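Local coordinates for protein Exo-1,5-alpha-L-arabinofuranobiosidase (Gibberella zeae, PDB 2YDT) that probably hydrolyses alpha-1,5-linked L-arabinan, releasing arabinobiose from the chain end, at residues Gln173-Asn176 with Ala177-Gln181. Sequence-based numbering, arbitrary orientation.
With EDG (1,4-dideoxy-1,4-imino-L-arabinitol), chain B.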
ATOM      1  N   GLN A 173       3.533   5.111 -15.666  1.00  8.12           N
ATOM      2  CA  GLN A 173       4.649   5.468 -16.554  1.00  7.99           C
ATOM      3  C   GLN A 173       4.206   5.718 -17.990  1.00  8.87           C
ATOM      4  O   GLN A 173       5.053   5.879 -18.856  1.00  8.22           O
ATOM      5  CB  GLN A 173       5.750   4.359 -16.574  1.00  7.60           C
ATOM      6  CG  GLN A 173       6.444   4.179 -15.225  1.00  8.35           C
ATOM      7  CD  GLN A 173       7.715   3.330 -15.223  1.00  9.10           C
ATOM      8  OE1 GLN A 173       7.932   2.594 -14.254  1.00  8.66           O
ATOM      9  NE2 GLN A 173       8.577   3.448 -16.277  1.00  9.16           N
ATOM     10  N   ARG A 174       2.913   5.810 -18.254  1.00  8.13           N
ATOM     11  CA  ARG A 174       2.424   5.888 -19.648  1.00  8.59           C
ATOM     12  C   ARG A 174       2.671   7.255 -20.308  1.00  9.83           C
ATOM     13  O   ARG A 174       2.635   7.327 -21.539  1.00 11.10           O
ATOM     14  CB  ARG A 174       0.952   5.495 -19.717  1.00  9.28           C
ATOM     15  CG  ARG A 174       0.736   3.996 -19.433  1.00  8.45           C
ATOM     16  CD  ARG A 174      -0.734   3.627 -19.272  1.00  9.48           C
ATOM     17  NE  ARG A 174      -1.345   4.372 -18.180  1.00 10.38           N
ATOM     18  CZ  ARG A 174      -2.604   4.242 -17.757  1.00  9.54           C
ATOM     19  NH1 ARG A 174      -3.421   3.305 -18.247  1.00  9.53           N
ATOM     20  NH2 ARG A 174      -3.036   5.045 -16.799  1.00  7.62           N
ATOM     21  N   ASP A 175       2.920   8.309 -19.527  1.00  9.88           N
ATOM     22  CA  ASP A 175       3.259   9.651 -20.083  1.00 10.09           C
ATOM     23  C   ASP A 175       4.790   9.674 -20.253  1.00 10.24           C
ATOM     24  O   ASP A 175       5.501  10.461 -19.638  1.00 11.39           O
ATOM     25  CB  ASP A 175       2.721  10.708 -19.091  1.00 10.80           C
ATOM     26  CG  ASP A 175       2.637  12.103 -19.637  1.00 13.48           C
ATOM     27  OD1 ASP A 175       2.200  12.973 -18.820  1.00 15.10           O
ATOM     28  OD2 ASP A 175       2.946  12.330 -20.834  1.00 17.50           O
ATOM     29  N   ASN A 176       5.284   8.734 -21.046  1.00 11.09           N
ATOM     30  CA  ASN A 176       6.686   8.321 -21.028  1.00 11.18           C
ATOM     31  C   ASN A 176       7.642   9.262 -21.735  1.00 11.86           C
ATOM     32  O   ASN A 176       8.848   9.052 -21.632  1.00 12.66           O
ATOM     33  CB  ASN A 176       6.887   6.889 -21.528  1.00 11.87           C
ATOM     34  CG  ASN A 176       6.483   6.704 -22.993  1.00 14.52           C
ATOM     35  OD1 ASN A 176       5.596   7.388 -23.478  1.00 14.47           O
ATOM     36  ND2 ASN A 176       7.162   5.804 -23.699  1.00 13.96           N
ATOM     37  N   ALA A 177       7.110  10.272 -22.403  1.00 12.40           N
ATOM     38  CA  ALA A 177       7.934  11.331 -22.990  1.00 12.90           C
ATOM     39  C   ALA A 177       8.046  12.565 -22.109  1.00 13.10           C
ATOM     40  O   ALA A 177       8.815  13.446 -22.423  1.00 15.06           O
ATOM     41  CB  ALA A 177       7.411  11.702 -24.385  1.00 12.49           C
ATOM     42  N   THR A 178       7.285  12.636 -21.000  1.00 12.63           N
ATOM     43  CA  THR A 178       7.211  13.799 -20.160  1.00 12.98           C
ATOM     44  C   THR A 178       7.518  13.519 -18.681  1.00 11.68           C
ATOM     45  O   THR A 178       8.077  14.348 -17.991  1.00 11.26           O
ATOM     46  CB  THR A 178       5.803  14.400 -20.245  1.00 13.57           C
ATOM     47  OG1 THR A 178       5.431  14.527 -21.634  1.00 18.31           O
ATOM     48  CG2 THR A 178       5.748  15.777 -19.598  1.00 16.94           C
ATOM     49  N   HIS A 179       7.151  12.328 -18.195  1.00 10.94           N
ATOM     50  CA  HIS A 179       7.459  11.940 -16.818  1.00  9.08           C
ATOM     51  C   HIS A 179       7.887  10.484 -16.738  1.00  8.72           C
ATOM     52  O   HIS A 179       7.123   9.609 -17.089  1.00  9.94           O
ATOM     53  CB  HIS A 179       6.238  12.169 -15.902  1.00  9.97           C
ATOM     54  CG  HIS A 179       5.701  13.557 -15.966  1.00 10.46           C
ATOM     55  ND1 HIS A 179       6.280  14.627 -15.307  1.00 12.16           N
ATOM     56  CD2 HIS A 179       4.604  14.039 -16.592  1.00  9.09           C
ATOM     57  CE1 HIS A 179       5.583  15.722 -15.573  1.00  9.47           C
ATOM     58  NE2 HIS A 179       4.555  15.393 -16.342  1.00 10.06           N
ATOM     59  N   SER A 180       9.112  10.232 -16.269  1.00  8.66           N
ATOM     60  CA  SER A 180       9.584   8.849 -16.095  1.00  7.98           C
ATOM     61  C   SER A 180       8.519   8.033 -15.344  1.00  7.61           C
ATOM     62  O   SER A 180       8.178   6.882 -15.734  1.00  7.82           O
ATOM     63  CB  SER A 180      10.929   8.834 -15.341  1.00  9.26           C
ATOM     64  OG  SER A 180      11.417   7.524 -15.167  1.00  9.95           O
ATOM     65  N   GLN A 181       7.973   8.627 -14.299  1.00  8.00           N
ATOM     66  CA  GLN A 181       6.752   8.126 -13.681  1.00  6.65           C
ATOM     67  C   GLN A 181       6.004   9.327 -13.086  1.00  7.59           C
ATOM     68  O   GLN A 181       6.626  10.335 -12.697  1.00  7.57           O
ATOM     69  CB  GLN A 181       7.030   7.108 -12.587  1.00  6.92           C
ATOM     70  CG  GLN A 181       5.796   6.330 -12.113  1.00  7.64           C
ATOM     71  CD  GLN A 181       6.138   5.197 -11.166  1.00  7.41           C
ATOM     72  OE1 GLN A 181       6.339   4.074 -11.591  1.00  7.69           O
ATOM     73  NE2 GLN A 181       6.309   5.513  -9.866  1.00  6.23           N
TER
HETATM   74  O2' EDG B 500       6.507   3.471  -7.856  1.00  6.35           O
HETATM   75  C2' EDG B 500       7.734   2.805  -8.269  1.00  7.11           C
HETATM   76  C1' EDG B 500       8.377   2.134  -7.071  1.00  7.01           C
HETATM   77  N4' EDG B 500       8.274   0.693  -7.334  1.00  7.19           N
HETATM   78  C3' EDG B 500       7.504   1.706  -9.315  1.00  7.45           C
HETATM   79  O3' EDG B 500       7.953   2.052 -10.644  1.00  7.62           O
HETATM   80  C4' EDG B 500       8.317   0.512  -8.781  1.00  6.99           C
HETATM   81  C5' EDG B 500       7.845  -0.847  -9.221  1.00  7.78           C
HETATM   82  O5' EDG B 500       8.855  -1.779  -8.866  1.00  6.87           O
HETATM   83  O   HOH W   1       8.532   6.154 -18.471  1.00  9.94           O
HETATM   84  O   HOH W   2       4.314   8.850 -16.916  1.00  9.63           O
HETATM   85  O   HOH W   3       4.374  11.375 -22.903  1.00 19.50           O
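The loop joining strands 165-172 and 182-188, two inner strands of one propeller blade, turns back on itself so that Gln173 and Gln181 meet at the iminosugar pocket while Asp175 gathers Thr178 and His179 at the bend. Asp175 O is gripped by two amides: His179 N at 2.9 Å, nearly in line with the carbonyl bond, and Thr178 N at 3.1 Å, from above the carbonyl plane. With CG turned opposite the backbone N (chi1 -164°), the Asp175 carboxylate lies beside Thr178 and His179. Its two oxygens suit an aspartate here: OD2 accepts weakly from Thr178 OG1 and from a water that in turn accepts from Ala177 N, whereas OD1, paired with Lys182, lies 3.4 Å from His179 CD2, at the ring edge and near its plane. In this six-bladed beta-propeller the two ends of the loop help line the iminosugar pocket. The extended Gln181 carboxamide suits its place because OE1 can accept from EDG O3' at 2.8 Å while NE2 donates to EDG O2' at 2.9 Å; NE2 also donates to Pro210 O, which helps fix the amide's orientation. Gln173 crosses it with the amide planes 57° apart; its CG rests 3.3 Å from Ser180 O, its NE2 donates to Asn148 O and its OE1 accepts from Trp155 and Arg209.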